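Local atomic coordinates of Emp47p (form2) (PDB entry 2A6Z), a protein that acts as a calcium-independent, lectin-type cargo receptor that takes part in glycoprotein secretion and is required for EMP46 to leave the endoplasmic reticulum. Residues Trp85-Ser90 and Val103-Leu108; Ser50-Gln55 and Asn91-Lys96; Ser5-Asp10 and Gln217-Val222. All blocks are in the same frame, centred on the assembly; numbering follows the deposited sequence.

Interaction 1. Residues Trp85-Ser90 and Val103-Leu108; sequences WFVQDS and VNYDGL
Trp85 drives the edge of its indole into the face of the Tyr105 ring, a T-shaped pair with planes at 73°. CZ3 of Trp85 does the touching, 3.7 Å from CD2 of Tyr105 and towards the rim of that ring. Tyr105 can present its face because CG is set between the backbone N and the carbonyl carbon (chi1 67°). Val87 fills the corner beside this pair: its CG1 methyl lies 3.8 Å from CB of Tyr105, and the two side chains run nearly at right angles. Broad aromatic rings and a branched methyl suit this buried place; the one polar atom of the indole, NE1, is hydrogen-bonded to Thr198.

The end of strand 81-88 pairs with the entry to strand 108-113 as antiparallel neighbours in one sheet of the legume-lectin-like beta sandwich. Phe86 and Leu108 form a hydrogen-bonded pair, with Leu108 N 2.9 Å from Phe86 O. Gln88 N continues the pairing to Asp106 O at 2.7 Å. Between them the chain turns a corner at Gly107, where the backbone angles are ones a side chain would not tolerate and Val87 CA lies only 4.3 Å from Gly107 CA.

At the more open end, the amide of Gln88 and the carboxylate of Asp106 are turned 44° from each other. NE2 of Gln88 and OD2 of Asp106 come within 3.2 Å, but the angle is too poor for a hydrogen bond. A water instead accepts from Gln88 NE2 at 2.7 Å and gives a weak bond to Asp106 OD1. A second water spans the backbones, donating to Gln88 O and accepting from Asp106 N.

Interaction 2. Residues Ser50-Gln55 and Asn91-Lys96; sequences SLWLKQ and NIPRDK
Ile92 and Pro93 lie side by side on one face of the Trp52 indole, pressing a loop against strand 48-58 of the legume-lectin-like beta sandwich. The loop belongs to the connection between strands 81-88 and 108-113. Each residue takes its own half of the double ring in a CH-pi contact. The CG2 methyl of Ile92 stands 3.8 Å from the centroid of the five-membered ring, and CD of Pro93 stands 3.6 Å from that of the six-membered ring, only 9° off the normal. A branched side chain followed by a rigid ring is well suited to tiling so broad a surface. Ile92 has CG2 anti to its backbone N, over the indole, while the CG1 branch comes to 3.6 Å from Leu53 O. That carbonyl oxygen accepts a hydrogen bond from Arg194.

The opposite face of Trp52 is stacked on Trp85, so the indole is clamped between a loop and a neighbouring aromatic. Its NE1 is satisfied through a water, which accepts from Trp52 NE1 at 2.9 Å and from Lys96 NZ. The lysine reaches this water by bending at chi2 (-76°), which folds its chain back towards the strand.

Further out, Glu30 on the adjacent strand 26-30 ties both segments together: its carboxylate forms a salt bridge with Lys96 NZ and a hydrogen bond with Ser50 OG. At the start of segment 91-96, Asn91 folds its amide back onto the next residue. Its ND2 donates to Ile92 O over 3.0 Å with an N-H...O angle of 169°, arriving from above the carbonyl plane.

Interaction 3. Residues Ser5-Asp10 and Gln217-Val222; sequences SKLSSD and QFFNGV
Leu7 and Phe219 form a single backbone bridge by which the N-terminal chain docks beside the last strand of the beta sandwich, 210-220, close to the C-terminus. Two hydrogen bonds flank the bridge: Ser8 N gives a nearly straight one (174°) to Phe218 O at 2.8 Å, and Asn220 N gives one to Lys6 O at 2.9 Å. The same Lys6 oxygen also receives a CH...O contact from Phe219 CA.

Leu7 adds a side-chain contact to the bridge. With CG anti to the backbone N (chi1 -175°), it sends the CD1 methyl over the face of the Phe219 ring, a CH-pi contact 4.0 Å from the centroid and 23° off the normal. The methyl also lies 3.5 Å from Phe218 O and 3.8 Å from Gln217 OE1, so ring, backbone and glutamine all border it. A leucine serves here because its branched end can reach over the ring even though its CB bond starts out away from the strand. Ser8, being small, fits close to Phe218: its CB is 3.9 Å from CD2 of that ring.

Lys6 stretches the other way, along the strand end. Its aliphatic part passes Asn220 O, which is 3.4 Å from CB of Lys6, and a bend at chi3 carries the ammonium group to the C-terminal carboxylate. There Lys6 NZ makes a salt bridge with Val222 OXT at 3.0 Å, weak as a hydrogen bond; the ammonium is also hydrogen-bonded to Gly1 O.

Strand 63-72 pairs with the other edge of 210-220, through backbone bonds of Phe219 with Thr64 and Gln217 with Glu66, while the Phe218 ring turns inward to Phe57 and Phe63.

In the fold
Interactions 1 and 2 both reach the same sheet of the sandwich, with centres about 10 Å apart, and share the long connection from strand 81-88 to strand 108-113. They touch directly: CG2 of Val87 packs on CG of Pro93 at 3.8 Å, and Val103 N lies 2.9 Å from Asp95 OD2, probably hydrogen-bonded. Interaction 3 lies on the other sheet, its centre about 20 Å from that of interaction 2 and about 21 Å from that of interaction 1. Linking the chain ends, it encloses both others in sequence. Its N-terminal segment still reaches interaction 2, where Asp10 O is 3.7 Å from Leu53 CD2.

Interaction 1. Residues Trp85-Ser90 and Val103-Leu108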
loop_
_atom_site.group_PDB
_atom_site.type_symbol
_atom_site.label_atom_id
_atom_site.label_comp_id
_atom_site.label_asym_id
_atom_site.label_seq_id
_atom_site.Cartn_x
_atom_site.Cartn_y
_atom_site.Cartn_z
ATOM N N TRP A 85 -2.416 0.872 -2.453
ATOM C CA TRP A 85 -3.584 1.264 -3.224
ATOM C C TRP A 85 -4.156 0.108 -4.055
ATOM O O TRP A 85 -3.385 -0.702 -4.592
ATOM C CB TRP A 85 -3.206 2.377 -4.204
ATOM C CG TRP A 85 -2.629 3.597 -3.544
ATOM C CD1 TRP A 85 -1.296 3.842 -3.316
ATOM C CD2 TRP A 85 -3.356 4.730 -3.035
ATOM N NE1 TRP A 85 -1.141 5.082 -2.689
ATOM C CE2 TRP A 85 -2.382 5.630 -2.529
ATOM C CE3 TRP A 85 -4.717 5.078 -2.983
ATOM C CZ2 TRP A 85 -2.733 6.875 -1.954
ATOM C CZ3 TRP A 85 -5.044 6.301 -2.429
ATOM C CH2 TRP A 85 -4.068 7.187 -1.919
ATOM N N PHE A 86 -5.453 0.115 -4.197
ATOM C CA PHE A 86 -6.180 -0.765 -5.112
ATOM C C PHE A 86 -7.345 0.080 -5.667
ATOM O O PHE A 86 -8.365 0.192 -5.018
ATOM C CB PHE A 86 -6.638 -2.019 -4.354
ATOM C CG PHE A 86 -7.458 -2.980 -5.223
ATOM C CD1 PHE A 86 -6.778 -3.764 -6.160
ATOM C CD2 PHE A 86 -8.845 -3.103 -5.110
ATOM C CE1 PHE A 86 -7.466 -4.666 -6.977
ATOM C CE2 PHE A 86 -9.514 -3.993 -5.894
ATOM C CZ PHE A 86 -8.824 -4.792 -6.822
ATOM N N VAL A 87 -7.102 0.713 -6.814
ATOM C CA VAL A 87 -7.994 1.803 -7.236
ATOM C C VAL A 87 -8.294 1.732 -8.761
ATOM O O VAL A 87 -7.404 1.407 -9.550
ATOM C CB VAL A 87 -7.427 3.209 -6.897
ATOM C CG1 VAL A 87 -7.206 3.344 -5.370
ATOM C CG2 VAL A 87 -6.124 3.512 -7.603
ATOM N N GLN A 88 -9.510 2.065 -9.119
ATOM C CA GLN A 88 -9.880 1.989 -10.554
ATOM C C GLN A 88 -9.375 3.210 -11.285
ATOM O O GLN A 88 -9.660 4.335 -10.909
ATOM C CB GLN A 88 -11.393 1.958 -10.690
ATOM C CG GLN A 88 -12.138 0.812 -10.155
ATOM C CD GLN A 88 -13.647 1.083 -10.275
ATOM O OE1 GLN A 88 -14.154 1.292 -11.382
ATOM N NE2 GLN A 88 -14.306 1.094 -9.118
ATOM N N ASP A 89 -8.630 2.988 -12.370
ATOM C CA ASP A 89 -8.184 4.076 -13.248
ATOM C C ASP A 89 -7.729 3.405 -14.563
ATOM O O ASP A 89 -7.435 2.217 -14.576
ATOM C CB ASP A 89 -7.081 4.871 -12.605
ATOM C CG ASP A 89 -6.930 6.300 -13.071
ATOM O OD1 ASP A 89 -7.293 6.543 -14.237
ATOM O OD2 ASP A 89 -6.504 7.146 -12.286
ATOM N N SER A 90 -7.662 4.179 -15.599
ATOM C CA SER A 90 -7.217 3.668 -16.912
ATOM C C SER A 90 -5.716 3.808 -17.085
ATOM O O SER A 90 -5.167 3.407 -18.135
ATOM C CB SER A 90 -7.999 4.407 -18.013
ATOM O OG SER A 90 -7.677 5.792 -17.889
ATOM N N VAL A 103 -5.838 11.646 -4.310
ATOM C CA VAL A 103 -6.801 12.077 -3.285
ATOM C C VAL A 103 -8.239 11.875 -3.663
ATOM O O VAL A 103 -9.120 11.814 -2.802
ATOM C CB VAL A 103 -6.508 13.571 -2.923
ATOM C CG1 VAL A 103 -6.957 14.530 -4.018
ATOM C CG2 VAL A 103 -7.159 13.980 -1.596
ATOM N N ASN A 104 -8.521 11.716 -4.950
ATOM C CA ASN A 104 -9.843 11.477 -5.498
ATOM C C ASN A 104 -9.921 10.089 -6.075
ATOM O O ASN A 104 -10.463 9.911 -7.156
ATOM C CB ASN A 104 -9.947 12.490 -6.666
ATOM C CG ASN A 104 -8.827 12.218 -7.723
ATOM O OD1 ASN A 104 -7.663 11.740 -7.513
ATOM N ND2 ASN A 104 -9.141 12.488 -9.010
ATOM N N TYR A 105 -9.367 9.116 -5.349
ATOM C CA TYR A 105 -9.349 7.710 -5.863
ATOM C C TYR A 105 -10.728 7.091 -5.827
ATOM O O TYR A 105 -11.605 7.525 -5.084
ATOM C CB TYR A 105 -8.340 6.926 -5.014
ATOM C CG TYR A 105 -8.752 6.757 -3.593
ATOM C CD1 TYR A 105 -9.405 5.607 -3.112
ATOM C CD2 TYR A 105 -8.462 7.775 -2.652
ATOM C CE1 TYR A 105 -9.778 5.458 -1.793
ATOM C CE2 TYR A 105 -8.841 7.647 -1.319
ATOM C CZ TYR A 105 -9.479 6.507 -0.909
ATOM O OH TYR A 105 -9.868 6.343 0.419
ATOM N N ASP A 106 -10.864 6.009 -6.616
ATOM C CA ASP A 106 -12.053 5.165 -6.642
ATOM C C ASP A 106 -11.655 3.758 -6.278
ATOM O O ASP A 106 -11.140 3.024 -7.150
ATOM C CB ASP A 106 -12.615 5.209 -8.082
ATOM C CG ASP A 106 -13.877 4.387 -8.229
ATOM O OD1 ASP A 106 -14.380 3.871 -7.196
ATOM O OD2 ASP A 106 -14.313 4.250 -9.396
ATOM N N GLY A 107 -11.758 3.370 -5.033
ATOM C CA GLY A 107 -11.309 2.093 -4.587
ATOM C C GLY A 107 -10.869 2.164 -3.113
ATOM O O GLY A 107 -11.529 2.800 -2.284
ATOM N N LEU A 108 -9.770 1.472 -2.816
ATOM C CA LEU A 108 -9.261 1.238 -1.485
ATOM C C LEU A 108 -7.879 1.843 -1.290
ATOM O O LEU A 108 -6.953 1.646 -2.121
ATOM C CB LEU A 108 -9.146 -0.291 -1.270
ATOM C CG LEU A 108 -8.526 -0.764 0.059
ATOM C CD1 LEU A 108 -9.448 -0.399 1.236
ATOM C CD2 LEU A 108 -8.256 -2.256 -0.027
HETATM O O HOH W 1 -8.880 5.788 -8.694
HETATM O O HOH W 2 -13.778 0.512 -6.587
#

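Interaction 2. Residues Ser50-Gln55 and Asn91-Lys96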
loop_
_atom_site.group_PDB
_atom_site.type_symbol
_atom_site.label_atom_id
_atom_site.label_comp_id
_atom_site.label_asym_id
_atom_site.label_seq_id
_atom_site.Cartn_x
_atom_site.Cartn_y
_atom_site.Cartn_z
ATOM N N SER A 50 6.855 6.751 -5.382
ATOM C CA SER A 50 5.766 5.877 -5.786
ATOM C C SER A 50 6.297 4.666 -6.526
ATOM O O SER A 50 7.369 4.695 -7.139
ATOM C CB SER A 50 4.720 6.605 -6.622
ATOM O OG SER A 50 5.306 7.060 -7.822
ATOM N N LEU A 51 5.495 3.620 -6.511
ATOM C CA LEU A 51 5.849 2.350 -7.160
ATOM C C LEU A 51 4.542 1.699 -7.594
ATOM O O LEU A 51 3.767 1.284 -6.698
ATOM C CB LEU A 51 6.633 1.496 -6.213
ATOM C CG LEU A 51 6.968 0.072 -6.705
ATOM C CD1 LEU A 51 7.881 0.110 -7.921
ATOM C CD2 LEU A 51 7.564 -0.741 -5.571
ATOM N N TRP A 52 4.235 1.648 -8.883
ATOM C CA TRP A 52 2.990 1.148 -9.387
ATOM C C TRP A 52 3.218 0.125 -10.483
ATOM O O TRP A 52 4.169 0.232 -11.278
ATOM C CB TRP A 52 2.168 2.246 -10.001
ATOM C CG TRP A 52 1.630 3.323 -9.082
ATOM C CD1 TRP A 52 2.278 4.470 -8.704
ATOM C CD2 TRP A 52 0.327 3.361 -8.454
ATOM N NE1 TRP A 52 1.457 5.219 -7.860
ATOM C CE2 TRP A 52 0.262 4.568 -7.709
ATOM C CE3 TRP A 52 -0.793 2.491 -8.488
ATOM C CZ2 TRP A 52 -0.872 4.911 -6.979
ATOM C CZ3 TRP A 52 -1.919 2.858 -7.750
ATOM C CH2 TRP A 52 -1.937 4.055 -7.009
ATOM N N LEU A 53 2.298 -0.822 -10.613
ATOM C CA LEU A 53 2.294 -1.721 -11.767
ATOM C C LEU A 53 1.967 -0.915 -13.027
ATOM O O LEU A 53 1.083 -0.060 -13.037
ATOM C CB LEU A 53 1.291 -2.866 -11.552
ATOM C CG LEU A 53 1.921 -3.960 -10.653
ATOM C CD1 LEU A 53 0.874 -4.696 -9.836
ATOM C CD2 LEU A 53 2.733 -4.941 -11.489
ATOM N N LYS A 54 2.709 -1.253 -14.123
ATOM C CA LYS A 54 2.424 -0.586 -15.391
ATOM C C LYS A 54 1.108 -0.956 -16.049
ATOM O O LYS A 54 0.552 -0.138 -16.808
ATOM C CB LYS A 54 3.568 -0.914 -16.369
ATOM C CG LYS A 54 4.850 -0.209 -16.024
ATOM C CD LYS A 54 5.892 -0.560 -17.078
ATOM C CE LYS A 54 7.289 -0.065 -16.777
ATOM N NZ LYS A 54 8.206 -0.583 -17.881
ATOM N N GLN A 55 0.599 -2.157 -15.806
ATOM C CA GLN A 55 -0.649 -2.633 -16.416
ATOM C C GLN A 55 -1.720 -2.729 -15.356
ATOM O O GLN A 55 -1.468 -3.133 -14.188
ATOM C CB GLN A 55 -0.395 -3.958 -17.096
ATOM C CG GLN A 55 0.690 -3.989 -18.161
ATOM C CD GLN A 55 0.865 -2.890 -19.167
ATOM O OE1 GLN A 55 1.952 -2.337 -19.497
ATOM N NE2 GLN A 55 -0.237 -2.462 -19.771
ATOM N N ASN A 91 -5.029 4.429 -16.148
ATOM C CA ASN A 91 -3.588 4.572 -16.178
ATOM C C ASN A 91 -3.094 4.571 -14.749
ATOM O O ASN A 91 -3.921 4.649 -13.807
ATOM C CB ASN A 91 -3.177 5.908 -16.856
ATOM C CG ASN A 91 -4.219 6.955 -16.614
ATOM O OD1 ASN A 91 -5.054 7.206 -17.503
ATOM N ND2 ASN A 91 -4.202 7.570 -15.428
ATOM N N ILE A 92 -1.801 4.579 -14.529
ATOM C CA ILE A 92 -1.310 4.865 -13.184
ATOM C C ILE A 92 -1.909 6.187 -12.730
ATOM O O ILE A 92 -1.894 7.148 -13.523
ATOM C CB ILE A 92 0.230 4.909 -13.180
ATOM C CG1 ILE A 92 0.858 3.539 -13.489
ATOM C CG2 ILE A 92 0.785 5.489 -11.876
ATOM C CD1 ILE A 92 2.360 3.533 -13.666
ATOM N N PRO A 93 -2.471 6.269 -11.538
ATOM C CA PRO A 93 -3.181 7.501 -11.190
ATOM C C PRO A 93 -2.289 8.716 -11.270
ATOM O O PRO A 93 -1.130 8.697 -10.815
ATOM C CB PRO A 93 -3.647 7.202 -9.747
ATOM C CG PRO A 93 -3.835 5.711 -9.770
ATOM C CD PRO A 93 -2.613 5.195 -10.518
ATOM N N ARG A 94 -2.853 9.808 -11.816
ATOM C CA ARG A 94 -2.047 11.007 -11.952
ATOM C C ARG A 94 -1.890 11.814 -10.667
ATOM O O ARG A 94 -0.876 12.498 -10.434
ATOM C CB ARG A 94 -2.744 11.879 -13.042
ATOM C CG ARG A 94 -2.700 11.241 -14.463
ATOM C CD ARG A 94 -3.464 12.161 -15.444
ATOM N NE ARG A 94 -3.677 11.465 -16.705
ATOM C CZ ARG A 94 -4.636 10.652 -17.106
ATOM N NH1 ARG A 94 -4.569 10.133 -18.335
ATOM N NH2 ARG A 94 -5.687 10.314 -16.364
ATOM N N ASP A 95 -2.920 11.822 -9.846
ATOM C CA ASP A 95 -2.973 12.725 -8.684
ATOM C C ASP A 95 -2.015 12.240 -7.585
ATOM O O ASP A 95 -1.942 11.041 -7.330
ATOM C CB ASP A 95 -4.393 12.876 -8.174
ATOM C CG ASP A 95 -4.486 13.907 -7.055
ATOM O OD1 ASP A 95 -4.722 15.078 -7.404
ATOM O OD2 ASP A 95 -4.283 13.567 -5.888
ATOM N N LYS A 96 -1.329 13.182 -6.955
ATOM C CA LYS A 96 -0.296 12.936 -5.970
ATOM C C LYS A 96 -0.611 13.575 -4.624
ATOM O O LYS A 96 0.319 13.692 -3.817
ATOM C CB LYS A 96 1.052 13.384 -6.479
ATOM C CG LYS A 96 1.457 12.860 -7.856
ATOM C CD LYS A 96 1.891 11.392 -7.765
ATOM C CE LYS A 96 2.086 10.833 -9.170
ATOM N NZ LYS A 96 2.942 9.597 -9.189
HETATM O O HOH W 3 1.644 8.035 -7.161
#

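Interaction 3. Residues Ser5-Asp10 and Gln217-Val222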
loop_
_atom_site.group_PDB
_atom_site.type_symbol
_atom_site.label_atom_id
_atom_site.label_comp_id
_atom_site.label_asym_id
_atom_site.label_seq_id
_atom_site.Cartn_x
_atom_site.Cartn_y
_atom_site.Cartn_z
ATOM N N SER A 5 1.472 -22.043 -6.660
ATOM C CA SER A 5 0.756 -22.400 -7.899
ATOM C C SER A 5 -0.263 -21.330 -8.302
ATOM O O SER A 5 -0.770 -21.344 -9.422
ATOM C CB SER A 5 0.169 -23.798 -7.702
ATOM O OG SER A 5 -0.931 -23.696 -6.779
ATOM N N LYS A 6 -0.607 -20.446 -7.373
ATOM C CA LYS A 6 -1.599 -19.397 -7.635
ATOM C C LYS A 6 -0.997 -18.006 -7.834
ATOM O O LYS A 6 -1.671 -17.010 -8.039
ATOM C CB LYS A 6 -2.617 -19.351 -6.461
ATOM C CG LYS A 6 -3.427 -20.663 -6.339
ATOM C CD LYS A 6 -4.555 -20.583 -5.349
ATOM C CE LYS A 6 -4.135 -20.575 -3.895
ATOM N NZ LYS A 6 -5.291 -20.303 -2.968
ATOM N N LEU A 7 0.336 -17.945 -7.776
ATOM C CA LEU A 7 1.036 -16.694 -7.931
ATOM C C LEU A 7 0.848 -16.144 -9.324
ATOM O O LEU A 7 0.911 -16.895 -10.312
ATOM C CB LEU A 7 2.514 -16.948 -7.675
ATOM C CG LEU A 7 3.460 -15.735 -7.677
ATOM C CD1 LEU A 7 3.250 -14.863 -6.459
ATOM C CD2 LEU A 7 4.924 -16.192 -7.729
ATOM N N SER A 8 0.598 -14.840 -9.404
ATOM C CA SER A 8 0.497 -14.143 -10.663
ATOM C C SER A 8 1.749 -13.334 -10.886
ATOM O O SER A 8 1.877 -12.233 -10.307
ATOM C CB SER A 8 -0.712 -13.188 -10.668
ATOM O OG SER A 8 -0.602 -12.378 -11.834
ATOM N N SER A 9 2.653 -13.840 -11.709
ATOM C CA SER A 9 3.913 -13.129 -11.924
ATOM C C SER A 9 3.666 -11.767 -12.500
ATOM O O SER A 9 4.435 -10.846 -12.178
ATOM C CB SER A 9 4.686 -14.045 -12.885
ATOM O OG SER A 9 5.796 -13.329 -13.316
ATOM N N ASP A 10 2.673 -11.626 -13.359
ATOM C CA ASP A 10 2.451 -10.367 -14.031
ATOM C C ASP A 10 2.175 -9.227 -13.084
ATOM O O ASP A 10 2.464 -8.041 -13.406
ATOM C CB ASP A 10 1.239 -10.471 -14.995
ATOM C CG ASP A 10 1.574 -11.396 -16.169
ATOM O OD1 ASP A 10 2.747 -11.706 -16.444
ATOM O OD2 ASP A 10 0.591 -11.789 -16.783
ATOM N N GLN A 217 3.721 -9.834 -3.631
ATOM C CA GLN A 217 3.240 -10.990 -4.328
ATOM C C GLN A 217 1.741 -10.871 -4.511
ATOM O O GLN A 217 0.996 -10.536 -3.579
ATOM C CB GLN A 217 3.593 -12.285 -3.602
ATOM C CG GLN A 217 5.121 -12.416 -3.752
ATOM C CD GLN A 217 5.575 -13.790 -3.303
ATOM O OE1 GLN A 217 6.153 -14.546 -4.103
ATOM N NE2 GLN A 217 5.313 -14.109 -2.038
ATOM N N PHE A 218 1.284 -11.156 -5.720
ATOM C CA PHE A 218 -0.119 -11.167 -6.079
ATOM C C PHE A 218 -0.521 -12.591 -6.390
ATOM O O PHE A 218 0.205 -13.254 -7.158
ATOM C CB PHE A 218 -0.314 -10.245 -7.310
ATOM C CG PHE A 218 -1.777 -9.944 -7.567
ATOM C CD1 PHE A 218 -2.330 -8.767 -7.085
ATOM C CD2 PHE A 218 -2.597 -10.803 -8.248
ATOM C CE1 PHE A 218 -3.663 -8.452 -7.290
ATOM C CE2 PHE A 218 -3.944 -10.481 -8.492
ATOM C CZ PHE A 218 -4.469 -9.299 -7.996
ATOM N N PHE A 219 -1.628 -13.043 -5.844
ATOM C CA PHE A 219 -2.163 -14.386 -6.128
ATOM C C PHE A 219 -3.579 -14.283 -6.614
ATOM O O PHE A 219 -4.382 -13.467 -6.149
ATOM C CB PHE A 219 -2.138 -15.291 -4.875
ATOM C CG PHE A 219 -0.790 -15.397 -4.199
ATOM C CD1 PHE A 219 0.008 -16.511 -4.397
ATOM C CD2 PHE A 219 -0.317 -14.406 -3.353
ATOM C CE1 PHE A 219 1.266 -16.654 -3.802
ATOM C CE2 PHE A 219 0.934 -14.531 -2.773
ATOM C CZ PHE A 219 1.770 -15.638 -2.958
ATOM N N ASN A 220 -3.930 -15.200 -7.511
ATOM C CA ASN A 220 -5.340 -15.499 -7.673
ATOM C C ASN A 220 -5.834 -16.275 -6.452
ATOM O O ASN A 220 -5.125 -17.132 -5.875
ATOM C CB ASN A 220 -5.449 -16.207 -9.010
ATOM C CG ASN A 220 -5.116 -15.241 -10.136
ATOM O OD1 ASN A 220 -5.628 -14.113 -10.269
ATOM N ND2 ASN A 220 -4.196 -15.557 -11.046
ATOM N N GLY A 221 -7.016 -16.090 -6.002
ATOM C CA GLY A 221 -7.593 -16.785 -4.850
ATOM C C GLY A 221 -7.083 -16.174 -3.566
ATOM O O GLY A 221 -6.406 -15.120 -3.563
ATOM N N VAL A 222 -7.435 -16.853 -2.473
ATOM C CA VAL A 222 -7.057 -16.456 -1.094
ATOM C C VAL A 222 -6.522 -17.648 -0.294
ATOM O O VAL A 222 -6.037 -17.403 0.829
ATOM C CB VAL A 222 -8.251 -15.808 -0.353
ATOM C CG1 VAL A 222 -8.806 -14.647 -1.198
ATOM C CG2 VAL A 222 -9.320 -16.818 0.011
ATOM O OXT VAL A 222 -6.633 -18.756 -0.823
#